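PDB 5CE8: branched-chain amino acid aminotransferase from Thermoproteus uzoniensis, which probably transfers the amino group of leucine, isoleucine or valine to 2-oxoglutarate, using pyridoxal 5'-phosphate as cofactor. Local coordinates for residues Phe98-Ser111 with Leu122-Gly134. Residues are numbered along the deposited sequence; the frame is centred on the assembly and turned at random.
Sequences FKEDLYIRPVAYIS and LQASVAIAAIPFG
Ser125 OG, across from Ser111, is held by two partners: Asp18 OD2 hydrogen-bonds to it, and a water that also bridges Gln123 O and Ser111 N donates a bond to it, with 3.1 Å between the water oxygen and Ser125 OG. On the same residue, CB lies against the Tyr109 ring, 4.2 Å from its centroid and 29° off the normal, an off-centre CH-pi contact. Tyr109 CG sits between its own backbone N and carbonyl carbon (chi1 63°), which lays the ring back across the neighbouring strand, with Ser125 O over one face. From here the two strands pair antiparallel as a long-looped beta hairpin within the sheet, hydrogen-bonded pairs from Tyr109–Ser125 to Tyr103–Ile131 alternating with non-hydrogen-bonded ones; Val107 N to Ala127 O is short at 2.7 Å and nearly straight. They are neighbouring inner strands of the antiparallel sheet in this class-IV aminotransferase, with 14-17 beside 125-132 and 41-50 beside 102-109. The face carrying Ile104, Pro106, Val126 and Ile128 meets helix 82-95 through Val126 and Ile128, and Ile104 CG2 touches Ile128 CG2 at 3.8 Å. On the other, Tyr103 turns its ring edge to the face of Phe133, centroids 5.4 Å apart and planes at 50°. Tyr103 OH takes a 2.8 Å bond from Arg105 NH2, nearly in the guanidinium plane, while Arg105 NH1 reaches Asn37 and Tyr38 of the second subunit. The Tyr103 side chain lies about 6 Å, nearest atoms, from the bound pyridoxal 5'-phosphate.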
ATOM      1  N   PHE A  98      26.224 -30.809  30.611  1.00 30.99           N
ATOM      2  CA  PHE A  98      25.592 -29.624  31.133  1.00 30.89           C
ATOM      3  C   PHE A  98      24.570 -29.986  32.187  1.00 29.41           C
ATOM      4  O   PHE A  98      23.840 -31.010  32.023  1.00 25.96           O
ATOM      5  CB  PHE A  98      24.869 -28.853  30.004  1.00 31.46           C
ATOM      6  CG  PHE A  98      25.795 -28.117  29.095  1.00 33.07           C
ATOM      7  CD1 PHE A  98      26.837 -27.312  29.643  1.00 25.60           C
ATOM      8  CD2 PHE A  98      25.653 -28.219  27.700  1.00 27.48           C
ATOM      9  CE1 PHE A  98      27.735 -26.641  28.804  1.00 30.06           C
ATOM     10  CE2 PHE A  98      26.540 -27.531  26.874  1.00 30.41           C
ATOM     11  CZ  PHE A  98      27.578 -26.751  27.416  1.00 33.48           C
ATOM     12  N   LYS A  99      24.563 -29.177  33.252  1.00 23.83           N
ATOM     13  CA  LYS A  99      23.596 -29.289  34.373  1.00 29.49           C
ATOM     14  C   LYS A  99      23.222 -27.870  34.768  1.00 29.54           C
ATOM     15  O   LYS A  99      23.450 -27.428  35.921  1.00 26.78           O
ATOM     16  CB  LYS A  99      24.165 -30.035  35.603  1.00 32.40           C
ATOM     17  CG  LYS A  99      24.241 -31.532  35.433  1.00 37.73           C
ATOM     18  CD  LYS A  99      25.117 -32.207  36.518  1.00 46.81           C
ATOM     19  CE  LYS A  99      25.529 -33.644  36.139  1.00 46.85           C
ATOM     20  NZ  LYS A  99      24.400 -34.364  35.480  1.00 45.24           N
ATOM     21  N   GLU A 100      22.694 -27.127  33.777  1.00 27.39           N
ATOM     22  CA  GLU A 100      22.348 -25.689  33.951  1.00 28.98           C
ATOM     23  C   GLU A 100      21.489 -25.233  32.749  1.00 27.67           C
ATOM     24  O   GLU A 100      21.452 -25.914  31.741  1.00 24.97           O
ATOM     25  CB  GLU A 100      23.631 -24.858  33.971  1.00 29.02           C
ATOM     26  CG  GLU A 100      24.296 -24.705  32.575  1.00 33.75           C
ATOM     27  CD  GLU A 100      25.743 -24.241  32.647  1.00 32.59           C
ATOM     28  OE1 GLU A 100      26.030 -23.049  32.675  1.00 40.54           O
ATOM     29  OE2 GLU A 100      26.607 -25.112  32.674  1.00 39.50           O
ATOM     30  N   ASP A 101      20.900 -24.045  32.867  1.00 28.11           N
ATOM     31  CA  ASP A 101      20.037 -23.429  31.820  1.00 27.05           C
ATOM     32  C   ASP A 101      20.873 -23.184  30.560  1.00 27.47           C
ATOM     33  O   ASP A 101      22.040 -22.688  30.613  1.00 26.87           O
ATOM     34  CB  ASP A 101      19.440 -22.088  32.260  1.00 29.36           C
ATOM     35  CG  ASP A 101      18.465 -22.210  33.380  1.00 26.83           C
ATOM     36  OD1 ASP A 101      18.170 -23.340  33.741  1.00 28.08           O
ATOM     37  OD2 ASP A 101      18.060 -21.143  33.941  1.00 28.17           O
ATOM     38  N   LEU A 102      20.290 -23.605  29.452  1.00 24.29           N
ATOM     39  CA  LEU A 102      20.878 -23.525  28.121  1.00 25.58           C
ATOM     40  C   LEU A 102      19.905 -22.911  27.124  1.00 24.38           C
ATOM     41  O   LEU A 102      18.707 -23.015  27.331  1.00 24.05           O
ATOM     42  CB  LEU A 102      21.153 -24.913  27.594  1.00 25.71           C
ATOM     43  CG  LEU A 102      22.036 -25.889  28.371  1.00 27.95           C
ATOM     44  CD1 LEU A 102      22.079 -27.247  27.609  1.00 27.21           C
ATOM     45  CD2 LEU A 102      23.405 -25.260  28.647  1.00 25.61           C
ATOM     46  N   TYR A 103      20.474 -22.273  26.112  1.00 24.30           N
ATOM     47  CA  TYR A 103      19.845 -21.996  24.838  1.00 24.03           C
ATOM     48  C   TYR A 103      20.509 -22.905  23.816  1.00 24.25           C
ATOM     49  O   TYR A 103      21.723 -22.966  23.686  1.00 29.25           O
ATOM     50  CB  TYR A 103      20.074 -20.551  24.498  1.00 28.47           C
ATOM     51  CG  TYR A 103      19.361 -20.089  23.269  1.00 25.58           C
ATOM     52  CD1 TYR A 103      19.969 -20.184  22.021  1.00 24.44           C
ATOM     53  CD2 TYR A 103      18.089 -19.534  23.343  1.00 28.39           C
ATOM     54  CE1 TYR A 103      19.333 -19.754  20.888  1.00 26.13           C
ATOM     55  CE2 TYR A 103      17.429 -19.098  22.192  1.00 25.91           C
ATOM     56  CZ  TYR A 103      18.083 -19.159  20.986  1.00 24.43           C
ATOM     57  OH  TYR A 103      17.431 -18.811  19.821  1.00 25.82           O
ATOM     58  N   ILE A 104      19.696 -23.651  23.126  1.00 22.30           N
ATOM     59  CA  ILE A 104      20.097 -24.563  22.080  1.00 22.88           C
ATOM     60  C   ILE A 104      19.727 -23.976  20.650  1.00 21.47           C
ATOM     61  O   ILE A 104      18.565 -23.588  20.376  1.00 20.17           O
ATOM     62  CB  ILE A 104      19.359 -25.885  22.316  1.00 20.51           C
ATOM     63  CG1 ILE A 104      19.768 -26.530  23.700  1.00 24.96           C
ATOM     64  CG2 ILE A 104      19.649 -26.882  21.210  1.00 23.22           C
ATOM     65  CD1 ILE A 104      18.605 -27.303  24.307  1.00 24.15           C
ATOM     66  N   ARG A 105      20.719 -23.867  19.795  1.00 18.07           N
ATOM     67  CA  ARG A 105      20.519 -23.378  18.437  1.00 19.42           C
ATOM     68  C   ARG A 105      20.708 -24.426  17.309  1.00 19.91           C
ATOM     69  O   ARG A 105      21.900 -24.776  16.965  1.00 21.93           O
ATOM     70  CB  ARG A 105      21.554 -22.338  18.189  1.00 19.54           C
ATOM     71  CG  ARG A 105      21.547 -21.797  16.753  1.00 18.21           C
ATOM     72  CD  ARG A 105      20.236 -21.214  16.205  1.00 19.83           C
ATOM     73  NE  ARG A 105      19.570 -20.162  16.965  1.00 18.85           N
ATOM     74  CZ  ARG A 105      19.823 -18.863  16.905  1.00 20.97           C
ATOM     75  NH1 ARG A 105      20.800 -18.314  16.170  1.00 21.47           N
ATOM     76  NH2 ARG A 105      19.087 -18.068  17.641  1.00 20.83           N
ATOM     77  N   PRO A 106      19.596 -24.954  16.776  1.00 20.20           N
ATOM     78  CA  PRO A 106      19.655 -25.766  15.556  1.00 19.97           C
ATOM     79  C   PRO A 106      19.698 -24.822  14.391  1.00 21.66           C
ATOM     80  O   PRO A 106      18.863 -23.884  14.330  1.00 23.03           O
ATOM     81  CB  PRO A 106      18.357 -26.563  15.549  1.00 18.64           C
ATOM     82  CG  PRO A 106      17.799 -26.418  16.819  1.00 18.53           C
ATOM     83  CD  PRO A 106      18.382 -25.210  17.520  1.00 18.24           C
ATOM     84  N   VAL A 107      20.653 -25.026  13.482  1.00 17.90           N
ATOM     85  CA  VAL A 107      20.772 -24.278  12.323  1.00 17.69           C
ATOM     86  C   VAL A 107      20.915 -25.202  11.126  1.00 21.63           C
ATOM     87  O   VAL A 107      21.748 -26.083  11.122  1.00 22.74           O
ATOM     88  CB  VAL A 107      21.855 -23.213  12.362  1.00 17.40           C
ATOM     89  CG1 VAL A 107      23.199 -23.737  12.708  1.00 17.59           C
ATOM     90  CG2 VAL A 107      21.872 -22.427  11.071  1.00 19.39           C
ATOM     91  N   ALA A 108      20.001 -25.063  10.182  1.00 17.45           N
ATOM     92  CA  ALA A 108      20.013 -25.759   8.915  1.00 20.97           C
ATOM     93  C   ALA A 108      20.453 -24.837   7.752  1.00 23.09           C
ATOM     94  O   ALA A 108      19.757 -23.798   7.464  1.00 21.40           O
ATOM     95  CB  ALA A 108      18.610 -26.184   8.568  1.00 20.25           C
ATOM     96  N   TYR A 109      21.396 -25.318   6.936  1.00 25.39           N
ATOM     97  CA  TYR A 109      22.090 -24.467   5.910  1.00 23.42           C
ATOM     98  C   TYR A 109      22.844 -25.354   4.916  1.00 25.51           C
ATOM     99  O   TYR A 109      23.027 -26.531   5.148  1.00 27.27           O
ATOM    100  CB  TYR A 109      23.093 -23.524   6.615  1.00 25.55           C
ATOM    101  CG  TYR A 109      24.119 -24.363   7.290  1.00 23.45           C
ATOM    102  CD1 TYR A 109      23.865 -24.903   8.537  1.00 23.97           C
ATOM    103  CD2 TYR A 109      25.228 -24.805   6.609  1.00 22.98           C
ATOM    104  CE1 TYR A 109      24.796 -25.770   9.176  1.00 26.44           C
ATOM    105  CE2 TYR A 109      26.164 -25.640   7.241  1.00 27.67           C
ATOM    106  CZ  TYR A 109      25.942 -26.159   8.522  1.00 27.97           C
ATOM    107  OH  TYR A 109      26.844 -27.094   9.127  1.00 23.67           O
ATOM    108  N   ILE A 110      23.280 -24.774   3.794  1.00 23.82           N
ATOM    109  CA  ILE A 110      23.909 -25.511   2.772  1.00 25.62           C
ATOM    110  C   ILE A 110      25.463 -25.510   3.009  1.00 28.09           C
ATOM    111  O   ILE A 110      26.053 -24.455   3.134  1.00 30.72           O
ATOM    112  CB  ILE A 110      23.501 -24.955   1.398  1.00 27.59           C
ATOM    113  CG1 ILE A 110      22.037 -25.336   1.144  1.00 26.49           C
ATOM    114  CG2 ILE A 110      24.430 -25.502   0.288  1.00 27.31           C
ATOM    115  CD1 ILE A 110      21.338 -24.506   0.093  1.00 26.59           C
ATOM    116  N   SER A 111      26.066 -26.700   3.134  1.00 27.67           N
ATOM    117  CA  SER A 111      27.482 -26.819   3.381  1.00 31.79           C
ATOM    118  C   SER A 111      28.305 -26.791   2.032  1.00 29.07           C
ATOM    119  O   SER A 111      29.472 -26.605   2.062  1.00 28.99           O
ATOM    120  CB  SER A 111      27.738 -28.088   4.220  1.00 30.84           C
ATOM    121  OG  SER A 111      27.414 -29.186   3.433  1.00 30.94           O
ATOM    122  N   LEU A 122      19.627 -29.214  -3.588  1.00 36.47           N
ATOM    123  CA  LEU A 122      20.743 -29.285  -2.659  1.00 35.59           C
ATOM    124  C   LEU A 122      20.248 -29.838  -1.365  1.00 35.76           C
ATOM    125  O   LEU A 122      19.057 -29.784  -1.052  1.00 39.23           O
ATOM    126  CB  LEU A 122      21.390 -27.915  -2.417  1.00 32.72           C
ATOM    127  CG  LEU A 122      21.999 -27.263  -3.613  1.00 36.46           C
ATOM    128  CD1 LEU A 122      22.283 -25.794  -3.363  1.00 40.88           C
ATOM    129  CD2 LEU A 122      23.248 -28.038  -4.020  1.00 39.08           C
ATOM    130  N   GLN A 123      21.157 -30.380  -0.581  1.00 32.78           N
ATOM    131  CA  GLN A 123      20.699 -31.051   0.602  1.00 33.24           C
ATOM    132  C   GLN A 123      21.272 -30.291   1.812  1.00 28.32           C
ATOM    133  O   GLN A 123      22.397 -29.948   1.823  1.00 26.96           O
ATOM    134  CB  GLN A 123      21.088 -32.487   0.482  1.00 36.45           C
ATOM    135  CG  GLN A 123      20.868 -33.244   1.755  1.00 45.14           C
ATOM    136  CD  GLN A 123      20.479 -34.659   1.471  1.00 51.24           C
ATOM    137  OE1 GLN A 123      19.464 -34.889   0.816  1.00 54.69           O
ATOM    138  NE2 GLN A 123      21.255 -35.621   1.982  1.00 51.97           N
ATOM    139  N   ALA A 124      20.467 -29.923   2.776  1.00 27.34           N
ATOM    140  CA  ALA A 124      20.998 -29.143   3.918  1.00 27.37           C
ATOM    141  C   ALA A 124      21.852 -29.947   4.858  1.00 26.47           C
ATOM    142  O   ALA A 124      21.637 -31.165   4.991  1.00 29.92           O
ATOM    143  CB  ALA A 124      19.831 -28.590   4.746  1.00 28.33           C
ATOM    144  N   SER A 125      22.733 -29.238   5.585  1.00 26.66           N
ATOM    145  CA  SER A 125      23.342 -29.756   6.811  1.00 27.15           C
ATOM    146  C   SER A 125      22.595 -29.192   8.018  1.00 23.43           C
ATOM    147  O   SER A 125      21.966 -28.135   7.920  1.00 26.38           O
ATOM    148  CB  SER A 125      24.807 -29.374   6.896  1.00 27.34           C
ATOM    149  OG  SER A 125      25.605 -30.052   5.955  1.00 28.35           O
ATOM    150  N   VAL A 126      22.658 -29.891   9.150  1.00 24.47           N
ATOM    151  CA  VAL A 126      22.134 -29.389  10.388  1.00 22.73           C
ATOM    152  C   VAL A 126      23.244 -29.370  11.443  1.00 20.99           C
ATOM    153  O   VAL A 126      23.986 -30.293  11.601  1.00 24.15           O
ATOM    154  CB  VAL A 126      20.907 -30.095  10.892  1.00 22.32           C
ATOM    155  CG1 VAL A 126      20.468 -29.482  12.238  1.00 23.16           C
ATOM    156  CG2 VAL A 126      19.768 -29.985   9.877  1.00 21.41           C
ATOM    157  N   ALA A 127      23.439 -28.239  12.075  1.00 18.40           N
ATOM    158  CA  ALA A 127      24.328 -28.153  13.264  1.00 17.61           C
ATOM    159  C   ALA A 127      23.484 -27.728  14.432  1.00 21.55           C
ATOM    160  O   ALA A 127      22.502 -26.889  14.279  1.00 17.19           O
ATOM    161  CB  ALA A 127      25.446 -27.164  13.025  1.00 17.52           C
ATOM    162  N   ILE A 128      23.833 -28.265  15.583  1.00 20.20           N
ATOM    163  CA  ILE A 128      23.112 -28.038  16.830  1.00 21.59           C
ATOM    164  C   ILE A 128      24.093 -27.843  17.925  1.00 24.73           C
ATOM    165  O   ILE A 128      24.875 -28.742  18.297  1.00 24.39           O
ATOM    166  CB  ILE A 128      22.229 -29.160  17.305  1.00 20.87           C
ATOM    167  CG1 ILE A 128      21.087 -29.419  16.386  1.00 22.23           C
ATOM    168  CG2 ILE A 128      21.686 -28.875  18.724  1.00 23.27           C
ATOM    169  CD1 ILE A 128      20.547 -30.837  16.483  1.00 22.06           C
ATOM    170  N   ALA A 129      24.021 -26.644  18.445  1.00 21.70           N
ATOM    171  CA  ALA A 129      24.826 -26.176  19.564  1.00 26.98           C
ATOM    172  C   ALA A 129      23.949 -25.880  20.749  1.00 27.53           C
ATOM    173  O   ALA A 129      22.811 -25.323  20.595  1.00 24.24           O
ATOM    174  CB  ALA A 129      25.530 -24.913  19.182  1.00 29.10           C
ATOM    175  N   ALA A 130      24.522 -26.207  21.909  1.00 29.67           N
ATOM    176  CA  ALA A 130      23.937 -26.014  23.240  1.00 31.57           C
ATOM    177  C   ALA A 130      24.860 -25.147  24.077  1.00 33.94           C
ATOM    178  O   ALA A 130      26.000 -25.523  24.282  1.00 34.26           O
ATOM    179  CB  ALA A 130      23.747 -27.359  23.902  1.00 33.75           C
ATOM    180  N   ILE A 131      24.385 -23.984  24.529  1.00 26.41           N
ATOM    181  CA  ILE A 131      25.194 -23.050  25.185  1.00 32.20           C
ATOM    182  C   ILE A 131      24.599 -22.565  26.531  1.00 32.91           C
ATOM    183  O   ILE A 131      23.388 -22.304  26.639  1.00 26.51           O
ATOM    184  CB  ILE A 131      25.544 -21.889  24.171  1.00 34.91           C
ATOM    185  CG1 ILE A 131      24.950 -20.536  24.547  1.00 35.31           C
ATOM    186  CG2 ILE A 131      25.180 -22.269  22.721  1.00 36.05           C
ATOM    187  CD1 ILE A 131      25.450 -19.386  23.682  1.00 36.12           C
ATOM    188  N   PRO A 132      25.462 -22.341  27.537  1.00 30.87           N
ATOM    189  CA  PRO A 132      24.954 -21.775  28.749  1.00 31.12           C
ATOM    190  C   PRO A 132      24.336 -20.452  28.472  1.00 34.20           C
ATOM    191  O   PRO A 132      24.825 -19.739  27.587  1.00 31.91           O
ATOM    192  CB  PRO A 132      26.198 -21.585  29.595  1.00 31.64           C
ATOM    193  CG  PRO A 132      27.045 -22.697  29.166  1.00 34.91           C
ATOM    194  CD  PRO A 132      26.860 -22.762  27.686  1.00 31.79           C
ATOM    195  N   PHE A 133      23.240 -20.131  29.168  1.00 34.79           N
ATOM    196  CA  PHE A 133      22.457 -18.882  28.848  1.00 36.31           C
ATOM    197  C   PHE A 133      21.551 -18.526  29.996  1.00 33.31           C
ATOM    198  O   PHE A 133      20.753 -19.364  30.439  1.00 31.31           O
ATOM    199  CB  PHE A 133      21.606 -19.094  27.571  1.00 37.07           C
ATOM    200  CG  PHE A 133      21.158 -17.805  26.859  1.00 41.68           C
ATOM    201  CD1 PHE A 133      22.079 -16.990  26.204  1.00 44.76           C
ATOM    202  CD2 PHE A 133      19.788 -17.459  26.772  1.00 36.80           C
ATOM    203  CE1 PHE A 133      21.662 -15.855  25.488  1.00 43.75           C
ATOM    204  CE2 PHE A 133      19.375 -16.336  26.062  1.00 38.36           C
ATOM    205  CZ  PHE A 133      20.298 -15.527  25.429  1.00 43.44           C
ATOM    206  N   GLY A 134      21.736 -17.311  30.530  1.00 39.65           N
ATOM    207  CA  GLY A 134      20.806 -16.684  31.468  1.00 35.58           C
ATOM    208  C   GLY A 134      19.649 -15.945  30.774  1.00 42.41           C
ATOM    209  O   GLY A 134      18.971 -16.453  29.817  1.00 35.22           O
TER
HETATM  210  O   HOH W   1      18.841 -19.007  32.282  1.00 35.81           O
HETATM  211  O   HOH W   2      24.729 -29.326   3.102  1.00 22.00           O